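Local structure of lipase (Pelosinus fermentans, 5AH0) at residues A[332-337]-A[344-349]. The protein is a zinc-containing lipase of the alpha/beta-hydrolase superfamily that hydrolyses ester bonds, including those of the polyester poly(butylene adipate-co-terephthalate). Numbering follows the deposited sequence.
Sequences DKIVNY and GKWNSM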
ATOM      1  N   ASP A 332       7.875  -2.790 -17.741  1.00 80.16           N
ATOM      2  CA  ASP A 332       8.251  -1.508 -17.155  1.00 77.95           C
ATOM      3  C   ASP A 332       9.758  -1.297 -17.213  1.00 80.23           C
ATOM      4  O   ASP A 332      10.527  -2.193 -16.885  1.00 82.17           O
ATOM      5  CB  ASP A 332       7.772  -1.424 -15.699  1.00 74.61           C
ATOM      6  CG  ASP A 332       6.280  -1.140 -15.581  1.00 77.58           C
ATOM      7  OD1 ASP A 332       5.583  -1.211 -16.619  1.00 83.62           O
ATOM      8  OD2 ASP A 332       5.807  -0.848 -14.453  1.00 71.71           O
ATOM      9  N   LYS A 333      10.185  -0.106 -17.617  1.00 81.84           N
ATOM     10  CA  LYS A 333      11.612   0.196 -17.638  1.00 83.56           C
ATOM     11  C   LYS A 333      12.069   0.690 -16.272  1.00 76.46           C
ATOM     12  O   LYS A 333      11.484   1.606 -15.700  1.00 74.48           O
ATOM     13  CB  LYS A 333      11.957   1.232 -18.716  1.00 89.54           C
ATOM     14  CG  LYS A 333      11.877   0.714 -20.145  1.00 97.50           C
ATOM     15  CD  LYS A 333      12.262   1.799 -21.142  1.00104.60           C
ATOM     16  CE  LYS A 333      12.227   1.280 -22.573  1.00112.03           C
ATOM     17  NZ  LYS A 333      12.514   2.347 -23.581  1.00116.79           N
ATOM     18  N   ILE A 334      13.110   0.070 -15.738  1.00 73.83           N
ATOM     19  CA  ILE A 334      13.629   0.497 -14.450  1.00 70.67           C
ATOM     20  C   ILE A 334      15.010   1.092 -14.638  1.00 71.12           C
ATOM     21  O   ILE A 334      15.877   0.487 -15.258  1.00 77.07           O
ATOM     22  CB  ILE A 334      13.669  -0.664 -13.455  1.00 67.06           C
ATOM     23  CG1 ILE A 334      12.266  -1.241 -13.305  1.00 65.36           C
ATOM     24  CG2 ILE A 334      14.195  -0.201 -12.103  1.00 65.29           C
ATOM     25  CD1 ILE A 334      12.206  -2.426 -12.405  1.00 65.14           C
ATOM     26  N   VAL A 335      15.201   2.276 -14.075  1.00 67.91           N
ATOM     27  CA  VAL A 335      16.394   3.082 -14.292  1.00 71.66           C
ATOM     28  C   VAL A 335      17.023   3.537 -12.974  1.00 73.73           C
ATOM     29  O   VAL A 335      16.314   3.801 -12.004  1.00 75.43           O
ATOM     30  CB  VAL A 335      16.038   4.315 -15.158  1.00 74.02           C
ATOM     31  CG1 VAL A 335      17.147   5.351 -15.161  1.00 76.75           C
ATOM     32  CG2 VAL A 335      15.673   3.881 -16.572  1.00 76.82           C
ATOM     33  N   ASN A 336      18.350   3.601 -12.927  1.00 75.09           N
ATOM     34  CA  ASN A 336      19.034   4.244 -11.809  1.00 77.19           C
ATOM     35  C   ASN A 336      18.877   5.768 -11.854  1.00 82.85           C
ATOM     36  O   ASN A 336      19.192   6.402 -12.866  1.00 87.48           O
ATOM     37  CB  ASN A 336      20.518   3.878 -11.810  1.00 79.14           C
ATOM     38  CG  ASN A 336      20.793   2.538 -11.173  1.00 79.43           C
ATOM     39  OD1 ASN A 336      20.034   2.073 -10.323  1.00 79.26           O
ATOM     40  ND2 ASN A 336      21.898   1.915 -11.563  1.00 81.60           N
ATOM     41  N   TYR A 337      18.396   6.353 -10.756  1.00 81.11           N
ATOM     42  CA  TYR A 337      18.165   7.798 -10.680  1.00 80.76           C
ATOM     43  C   TYR A 337      19.469   8.581 -10.728  1.00 86.89           C
ATOM     44  O   TYR A 337      20.293   8.477  -9.826  1.00 89.07           O
ATOM     45  CB  TYR A 337      17.387   8.153  -9.414  1.00 74.25           C
ATOM     46  CG  TYR A 337      17.207   9.633  -9.199  1.00 73.01           C
ATOM     47  CD1 TYR A 337      16.427  10.385 -10.059  1.00 75.31           C
ATOM     48  CD2 TYR A 337      17.791  10.275  -8.116  1.00 72.68           C
ATOM     49  CE1 TYR A 337      16.249  11.741  -9.864  1.00 77.99           C
ATOM     50  CE2 TYR A 337      17.614  11.628  -7.906  1.00 74.14           C
ATOM     51  CZ  TYR A 337      16.843  12.359  -8.785  1.00 78.19           C
ATOM     52  OH  TYR A 337      16.660  13.714  -8.595  1.00 81.21           O
ATOM     53  N   GLY A 344       7.888   8.340 -17.351  1.00 78.21           N
ATOM     54  CA  GLY A 344       7.524   7.084 -17.982  1.00 74.49           C
ATOM     55  C   GLY A 344       8.306   5.870 -17.512  1.00 70.82           C
ATOM     56  O   GLY A 344       7.957   4.744 -17.849  1.00 70.60           O
ATOM     57  N   LYS A 345       9.357   6.081 -16.725  1.00 70.15           N
ATOM     58  CA  LYS A 345      10.185   4.968 -16.259  1.00 68.83           C
ATOM     59  C   LYS A 345      10.331   5.007 -14.741  1.00 63.41           C
ATOM     60  O   LYS A 345      10.101   6.040 -14.117  1.00 62.42           O
ATOM     61  CB  LYS A 345      11.565   5.009 -16.921  1.00 74.59           C
ATOM     62  CG  LYS A 345      11.521   5.162 -18.417  1.00 81.26           C
ATOM     63  CD  LYS A 345      12.776   5.823 -18.977  1.00 87.68           C
ATOM     64  CE  LYS A 345      13.807   4.813 -19.464  1.00 91.59           C
ATOM     65  NZ  LYS A 345      14.831   5.475 -20.342  1.00 92.44           N
ATOM     66  N   TRP A 346      10.718   3.884 -14.149  1.00 62.00           N
ATOM     67  CA  TRP A 346      10.945   3.830 -12.710  1.00 59.56           C
ATOM     68  C   TRP A 346      12.317   4.398 -12.361  1.00 62.78           C
ATOM     69  O   TRP A 346      13.348   3.851 -12.754  1.00 63.97           O
ATOM     70  CB  TRP A 346      10.824   2.393 -12.192  1.00 56.96           C
ATOM     71  CG  TRP A 346       9.423   1.866 -12.188  1.00 58.14           C
ATOM     72  CD1 TRP A 346       8.773   1.230 -13.213  1.00 60.43           C
ATOM     73  CD2 TRP A 346       8.492   1.933 -11.103  1.00 56.69           C
ATOM     74  NE1 TRP A 346       7.493   0.901 -12.830  1.00 58.95           N
ATOM     75  CE2 TRP A 346       7.294   1.326 -11.542  1.00 57.43           C
ATOM     76  CE3 TRP A 346       8.549   2.457  -9.808  1.00 50.55           C
ATOM     77  CZ2 TRP A 346       6.169   1.227 -10.725  1.00 55.12           C
ATOM     78  CZ3 TRP A 346       7.437   2.357  -9.003  1.00 49.47           C
ATOM     79  CH2 TRP A 346       6.262   1.747  -9.461  1.00 52.91           C
ATOM     80  N   ASN A 347      12.325   5.505 -11.627  1.00 61.80           N
ATOM     81  CA  ASN A 347      13.570   6.077 -11.142  1.00 63.20           C
ATOM     82  C   ASN A 347      13.950   5.442  -9.804  1.00 64.13           C
ATOM     83  O   ASN A 347      13.484   5.880  -8.741  1.00 61.70           O
ATOM     84  CB  ASN A 347      13.448   7.597 -11.000  1.00 63.76           C
ATOM     85  CG  ASN A 347      13.223   8.308 -12.337  1.00 69.59           C
ATOM     86  OD1 ASN A 347      14.106   9.005 -12.835  1.00 73.08           O
ATOM     87  ND2 ASN A 347      12.035   8.145 -12.911  1.00 69.92           N
ATOM     88  N   SER A 348      14.775   4.394  -9.865  1.00 65.16           N
ATOM     89  CA  SER A 348      15.176   3.635  -8.675  1.00 61.06           C
ATOM     90  C   SER A 348      16.194   4.393  -7.829  1.00 61.82           C
ATOM     91  O   SER A 348      17.329   4.645  -8.260  1.00 64.41           O
ATOM     92  CB  SER A 348      15.748   2.276  -9.065  1.00 63.46           C
ATOM     93  OG  SER A 348      16.204   1.580  -7.917  1.00 64.33           O
ATOM     94  N   MET A 349      15.779   4.764  -6.625  1.00 59.58           N
ATOM     95  CA  MET A 349      16.601   5.587  -5.755  1.00 59.76           C
ATOM     96  C   MET A 349      17.661   4.750  -5.066  1.00 59.78           C
ATOM     97  O   MET A 349      17.536   3.530  -5.013  1.00 62.57           O
ATOM     98  CB  MET A 349      15.721   6.305  -4.735  1.00 60.33           C
ATOM     99  CG  MET A 349      14.637   7.142  -5.383  1.00 64.11           C
ATOM    100  SD  MET A 349      15.322   8.497  -6.358  1.00 68.69           S
ATOM    101  CE  MET A 349      16.128   9.444  -5.067  1.00 67.59           C
TER
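Two short parallel strands, Ile334-Asn336 and Trp346-Ser348, meet at the edge of the central parallel sheet of this alpha/beta-hydrolase fold, with Ile334, Val335 and Asn336 paired to Trp346, Asn347 and Ser348. The backbone bonds alternate as parallel strands require: Trp346 N gives to Lys333 O, Val335 N to Trp346 O, Ser348 N to Val335 O at 2.7 Å, and Tyr337 N to Ser348 O at 3.2 Å. The last of these is the longest of the four, at the point where 332-337 is leaving the strand.

At the start of the pairing the indole of Trp346 reaches back to Asp332. NE1 of Trp346 donates to OD2 of Asp332 over 2.9 Å in a nearly straight bond (166°); the oxygen lies close to the indole plane, whereas the nitrogen meets the carboxylate from above its plane. The other oxygen, OD1, accepts from the backbone N of Ala253, so both ends of the carboxylate are held. On the same sheet face Ile334 CG1 packs against Trp346 CB at 4.1 Å.

The opposite face carries Val335, whose CG2 touches CE of Lys345 at 3.6 Å. A bend at chi3 (96°) turns that lysine chain, which also passes CD of Lys333. At the far end, Met349 lies alongside Tyr337 in a Met-aromatic contact, SD being 4.0 Å from the ring centroid and oblique to it. Asn347 OD1 comes to the ring edge near CD1, but its amide is tied to Gln342 N and Tyr259 O.

Beyond this pair, 346-348 joins strand 258-265, so 334-336 extends the sheet by one strand. The indole-carboxylate bond helps set the ring's rotation, together with the neighbouring Tyr259 and His163 rings, and gives the N-H of this buried tryptophan a probably anionic acceptor.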